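Dual specificity protein phosphatase 12 (Homo sapiens, PDB 4KI9) removes phosphate from phosphotyrosine as well as phosphoserine and phosphothreonine in proteins, acting through the catalytic domain that this chain represents. Local coordinates at residues V54-L57 / D63-S66; R70-I75 / I100-M105. The protein carries 2 engineered substitutions. One frame throughout, in Å; residues are numbered along the deposited sequence.

Contact 1: residues V54-L57 / D63-S66; sequences VPAL and DLLS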
loop_
_atom_site.group_PDB
_atom_site.type_symbol
_atom_site.label_atom_id
_atom_site.label_comp_id
_atom_site.label_asym_id
_atom_site.label_seq_id
_atom_site.Cartn_x
_atom_site.Cartn_y
_atom_site.Cartn_z
ATOM N N VAL A 54 8.133 4.521 1.880
ATOM C CA VAL A 54 7.215 5.578 1.471
ATOM C C VAL A 54 6.852 6.358 2.734
ATOM O O VAL A 54 6.040 5.899 3.535
ATOM C CB VAL A 54 5.936 5.003 0.796
ATOM C CG1 VAL A 54 4.904 6.112 0.536
ATOM C CG2 VAL A 54 6.299 4.268 -0.540
ATOM N N PRO A 55 7.504 7.509 2.944
ATOM C CA PRO A 55 7.302 8.262 4.188
ATOM C C PRO A 55 5.925 8.877 4.185
ATOM O O PRO A 55 5.561 9.561 3.233
ATOM C CB PRO A 55 8.393 9.343 4.141
ATOM C CG PRO A 55 8.713 9.493 2.682
ATOM C CD PRO A 55 8.541 8.115 2.086
ATOM N N ALA A 56 5.158 8.602 5.229
ATOM C CA ALA A 56 3.771 9.029 5.275
ATOM C C ALA A 56 3.235 8.917 6.691
ATOM O O ALA A 56 3.492 7.936 7.391
ATOM C CB ALA A 56 2.930 8.187 4.339
ATOM N N LEU A 57 2.489 9.933 7.105
ATOM C CA LEU A 57 1.770 9.883 8.360
ATOM C C LEU A 57 0.371 9.349 8.088
ATOM O O LEU A 57 -0.158 9.480 6.972
ATOM C CB LEU A 57 1.690 11.275 8.982
ATOM C CG LEU A 57 3.003 11.966 9.371
ATOM C CD1 LEU A 57 2.746 13.417 9.764
ATOM C CD2 LEU A 57 3.689 11.234 10.511
ATOM N N ASP A 63 -0.673 12.895 1.506
ATOM C CA ASP A 63 -0.806 12.547 0.099
ATOM C C ASP A 63 -0.144 11.205 -0.179
ATOM O O ASP A 63 1.060 11.139 -0.439
ATOM C CB ASP A 63 -0.192 13.639 -0.785
ATOM C CG ASP A 63 -0.258 13.301 -2.269
ATOM O OD1 ASP A 63 -0.946 12.334 -2.649
ATOM O OD2 ASP A 63 0.365 14.023 -3.076
ATOM N N LEU A 64 -0.932 10.135 -0.118
ATOM C CA LEU A 64 -0.475 8.821 -0.546
ATOM C C LEU A 64 -0.654 8.658 -2.049
ATOM O O LEU A 64 0.119 7.945 -2.714
ATOM C CB LEU A 64 -1.265 7.724 0.159
ATOM C CG LEU A 64 -0.705 7.052 1.410
ATOM C CD1 LEU A 64 -1.438 5.750 1.595
ATOM C CD2 LEU A 64 0.791 6.815 1.308
ATOM N N LEU A 65 -1.687 9.305 -2.581
ATOM C CA LEU A 65 -2.063 9.168 -3.997
ATOM C C LEU A 65 -0.882 9.310 -4.956
ATOM O O LEU A 65 -0.736 8.519 -5.885
ATOM C CB LEU A 65 -3.160 10.183 -4.362
ATOM C CG LEU A 65 -3.624 10.221 -5.826
ATOM C CD1 LEU A 65 -4.110 8.845 -6.285
ATOM C CD2 LEU A 65 -4.764 11.236 -5.987
ATOM N N SER A 66 -0.040 10.314 -4.718
ATOM C CA SER A 66 1.078 10.622 -5.598
ATOM C C SER A 66 2.133 9.514 -5.615
ATOM O O SER A 66 2.898 9.407 -6.566
ATOM C CB SER A 66 1.718 11.957 -5.190
ATOM O OG SER A 66 0.795 13.031 -5.375
HETATM O O HOH W 1 3.213 10.301 1.378
#

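Contact 2: residues R70-I75 / I100-M105; sequences RAVAFI and ITAFLM. Engineered in segment 70-75: Ala71 (natural residue Cys).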
loop_
_atom_site.group_PDB
_atom_site.type_symbol
_atom_site.label_atom_id
_atom_site.label_comp_id
_atom_site.label_asym_id
_atom_site.label_seq_id
_atom_site.Cartn_x
_atom_site.Cartn_y
_atom_site.Cartn_z
ATOM N N ARG A 70 4.358 4.171 -7.813
ATOM C CA ARG A 70 5.681 3.698 -7.360
ATOM C C ARG A 70 5.543 2.497 -6.422
ATOM O O ARG A 70 6.258 1.495 -6.535
ATOM C CB ARG A 70 6.410 4.809 -6.597
ATOM C CG ARG A 70 6.974 5.964 -7.439
ATOM C CD ARG A 70 7.340 7.150 -6.497
ATOM N NE ARG A 70 8.166 8.150 -7.163
ATOM C CZ ARG A 70 8.819 9.143 -6.550
ATOM N NH1 ARG A 70 8.760 9.302 -5.226
ATOM N NH2 ARG A 70 9.543 9.989 -7.273
ATOM N N ALA A 71 4.617 2.600 -5.485
ATOM C CA ALA A 71 4.413 1.544 -4.510
ATOM C C ALA A 71 3.929 0.286 -5.213
ATOM O O ALA A 71 4.453 -0.807 -4.980
ATOM C CB ALA A 71 3.384 1.991 -3.470
ATOM N N VAL A 72 2.911 0.437 -6.059
ATOM C CA VAL A 72 2.348 -0.701 -6.787
ATOM C C VAL A 72 3.388 -1.346 -7.727
ATOM O O VAL A 72 3.437 -2.575 -7.860
ATOM C CB VAL A 72 1.076 -0.314 -7.564
ATOM C CG1 VAL A 72 0.659 -1.458 -8.514
ATOM C CG2 VAL A 72 -0.066 0.059 -6.561
ATOM N N ALA A 73 4.213 -0.516 -8.360
ATOM C CA ALA A 73 5.286 -1.006 -9.234
ATOM C C ALA A 73 6.329 -1.824 -8.453
ATOM O O ALA A 73 6.844 -2.834 -8.951
ATOM C CB ALA A 73 5.959 0.159 -9.966
ATOM N N PHE A 74 6.641 -1.390 -7.237
ATOM C CA PHE A 74 7.609 -2.116 -6.407
ATOM C C PHE A 74 7.066 -3.498 -6.087
ATOM O O PHE A 74 7.758 -4.510 -6.213
ATOM C CB PHE A 74 7.871 -1.362 -5.102
ATOM C CG PHE A 74 8.754 -2.112 -4.137
ATOM C CD1 PHE A 74 8.211 -2.771 -3.051
ATOM C CD2 PHE A 74 10.131 -2.171 -4.337
ATOM C CE1 PHE A 74 9.034 -3.473 -2.156
ATOM C CE2 PHE A 74 10.950 -2.849 -3.451
ATOM C CZ PHE A 74 10.400 -3.509 -2.366
ATOM N N ILE A 75 5.806 -3.536 -5.682
ATOM C CA ILE A 75 5.203 -4.795 -5.289
ATOM C C ILE A 75 5.073 -5.699 -6.510
ATOM O O ILE A 75 5.400 -6.887 -6.447
ATOM C CB ILE A 75 3.821 -4.595 -4.672
ATOM C CG1 ILE A 75 3.928 -3.706 -3.423
ATOM C CG2 ILE A 75 3.222 -5.976 -4.321
ATOM C CD1 ILE A 75 2.569 -3.211 -2.904
ATOM N N ILE A 100 -2.049 -1.846 -0.179
ATOM C CA ILE A 100 -2.500 -3.152 -0.668
ATOM C C ILE A 100 -3.727 -3.000 -1.560
ATOM O O ILE A 100 -3.805 -3.594 -2.641
ATOM C CB ILE A 100 -2.840 -4.099 0.499
ATOM C CG1 ILE A 100 -1.572 -4.442 1.271
ATOM C CG2 ILE A 100 -3.489 -5.382 -0.022
ATOM C CD1 ILE A 100 -0.579 -5.248 0.443
ATOM N N THR A 101 -4.681 -2.190 -1.104
ATOM C CA THR A 101 -5.901 -1.958 -1.865
ATOM C C THR A 101 -5.564 -1.391 -3.244
ATOM O O THR A 101 -6.100 -1.849 -4.259
ATOM C CB THR A 101 -6.884 -1.042 -1.116
ATOM O OG1 THR A 101 -7.158 -1.597 0.180
ATOM C CG2 THR A 101 -8.215 -0.912 -1.894
ATOM N N ALA A 102 -4.644 -0.426 -3.286
ATOM C CA ALA A 102 -4.255 0.171 -4.555
ATOM C C ALA A 102 -3.656 -0.888 -5.478
ATOM O O ALA A 102 -3.918 -0.910 -6.686
ATOM C CB ALA A 102 -3.268 1.316 -4.333
ATOM N N PHE A 103 -2.857 -1.773 -4.910
ATOM C CA PHE A 103 -2.250 -2.843 -5.703
ATOM C C PHE A 103 -3.304 -3.786 -6.284
ATOM O O PHE A 103 -3.253 -4.164 -7.454
ATOM C CB PHE A 103 -1.292 -3.644 -4.832
ATOM C CG PHE A 103 -0.729 -4.852 -5.521
ATOM C CD1 PHE A 103 0.389 -4.733 -6.346
ATOM C CD2 PHE A 103 -1.317 -6.098 -5.353
ATOM C CE1 PHE A 103 0.909 -5.846 -6.981
ATOM C CE2 PHE A 103 -0.815 -7.202 -5.990
ATOM C CZ PHE A 103 0.306 -7.081 -6.804
ATOM N N LEU A 104 -4.253 -4.179 -5.448
ATOM C CA LEU A 104 -5.353 -5.021 -5.890
ATOM C C LEU A 104 -6.155 -4.300 -6.961
ATOM O O LEU A 104 -6.487 -4.888 -7.976
ATOM C CB LEU A 104 -6.253 -5.403 -4.714
ATOM C CG LEU A 104 -5.640 -6.336 -3.675
ATOM C CD1 LEU A 104 -6.643 -6.659 -2.570
ATOM C CD2 LEU A 104 -5.118 -7.629 -4.345
ATOM N N MET A 105 -6.438 -3.018 -6.744
ATOM C CA MET A 105 -7.154 -2.216 -7.731
ATOM C C MET A 105 -6.455 -2.202 -9.093
ATOM O O MET A 105 -7.071 -2.474 -10.123
ATOM C CB MET A 105 -7.328 -0.771 -7.231
ATOM C CG MET A 105 -8.306 -0.615 -6.065
ATOM S SD MET A 105 -8.277 1.038 -5.362
ATOM C CE MET A 105 -8.840 2.008 -6.760
#

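Contact 1: residues V54-L57 / D63-S66
Leu64 sets one branch, CD2, against both Ala56 and Val54. Its CD2 lies 4.0 Å from CB of Ala56 and 4.2 Å from CG1 of Val54. The chi1 of Leu64 (-97°) lies away from the staggered positions and brings the branched end toward residues 54-57, although CB itself does not point there. All three side chains are buried, but the overlap is small.

No direct hydrogen bond joins the two segments. A water bridges them instead, donating to Pro55 O at 3.1 Å and to Asp63 O at 2.9 Å.

Residues 63-66 are braced from within by an Asx motif. Asp63 OD1 accepts from Ser66 N (3.0 Å, 160°), which comes from above the carboxylate plane. Asp63 OD2 takes Ser66 OG on its syn side, slightly out of that plane. The carboxylate thus grips both the backbone and the hydroxyl of Ser66. It is also salt-bridged to Arg157.

Ala56 lies close to the substrate site: its O accepts from Arg95, a substrate-binding residue. This places the contact beside the substrate site of the phosphatase domain, at the end of the outermost strand 50-55. Leu64 also packs on Val33 of strand 27-34 and Phe132 of helix 130-141, while Tyr153, Tyr156 and Arg157 of helix 151-160 meet Asp63 and Ser66.

Contact 2: residues R70-I75 / I100-M105
Segments 70-75 and 100-105, from helices 68-80 and 95-108, cross at -73°, with their axes 9.3 Å apart at closest approach, and Val72 and Phe103 bring their CA atoms nearest, at 5.2 Å. Phe103 makes the largest share of the packing. Ile75 sets its CG2 methyl over one face of the ring, a CH-pi contact 3.9 Å from the centroid and 26° off the normal. The methyl is offset toward the rim, and its nearest ring atom is Phe103 CE1 at 3.5 Å. With CG2 anti to the backbone N of Ile75, this methyl lies over the ring, and CB of Ile75 comes near Phe103 CD1 as well.

Both helices belong to the alpha/beta fold of the dual-specificity phosphatases. Helix 95-108 follows the phosphate-binding loop, and helix 68-80 leads into strand 84-88 of the central sheet. The contact joins them on one side of that sheet, where Leu8 of strand 8-11 touches both Ile75 and Phe103.

Val72 uses its two methyls differently. CG1 reaches Phe103 CD1 at 3.9 Å, obliquely to the ring. CG2 lies against the backbone of the other helix, 3.7 Å from Phe103 N, and 4.1 Å from Ala102 CB. With the ring of Phe103 cut back to an alanine, Ile75 CG2 and Val72 CG1 would probably lose their aromatic partner and a gap would open between the helices. Tyr139 of helix 130-141 also touches Val72, and Leu136 of the same helix touches Ala102.

Contacts 1 and 2 follow one another along the chain, since residues 63-66 lead into helix 68-80, and their centres lie 13 Å apart. Both are buried at the residues that touch. Contact 2 is nearer the centre of the chain and buries 244 Å² between two helices, against 80 Å² for contact 1. Contact 2 is wholly apolar, built on an aromatic ring. Contact 1 joins its segments, a strand end and a loop near the substrate site, by a few methyls and a bridging water; the Asp63 carboxylate acts within 63-66 and toward helix 151-160. They share no element, but helix 130-141 packs against both.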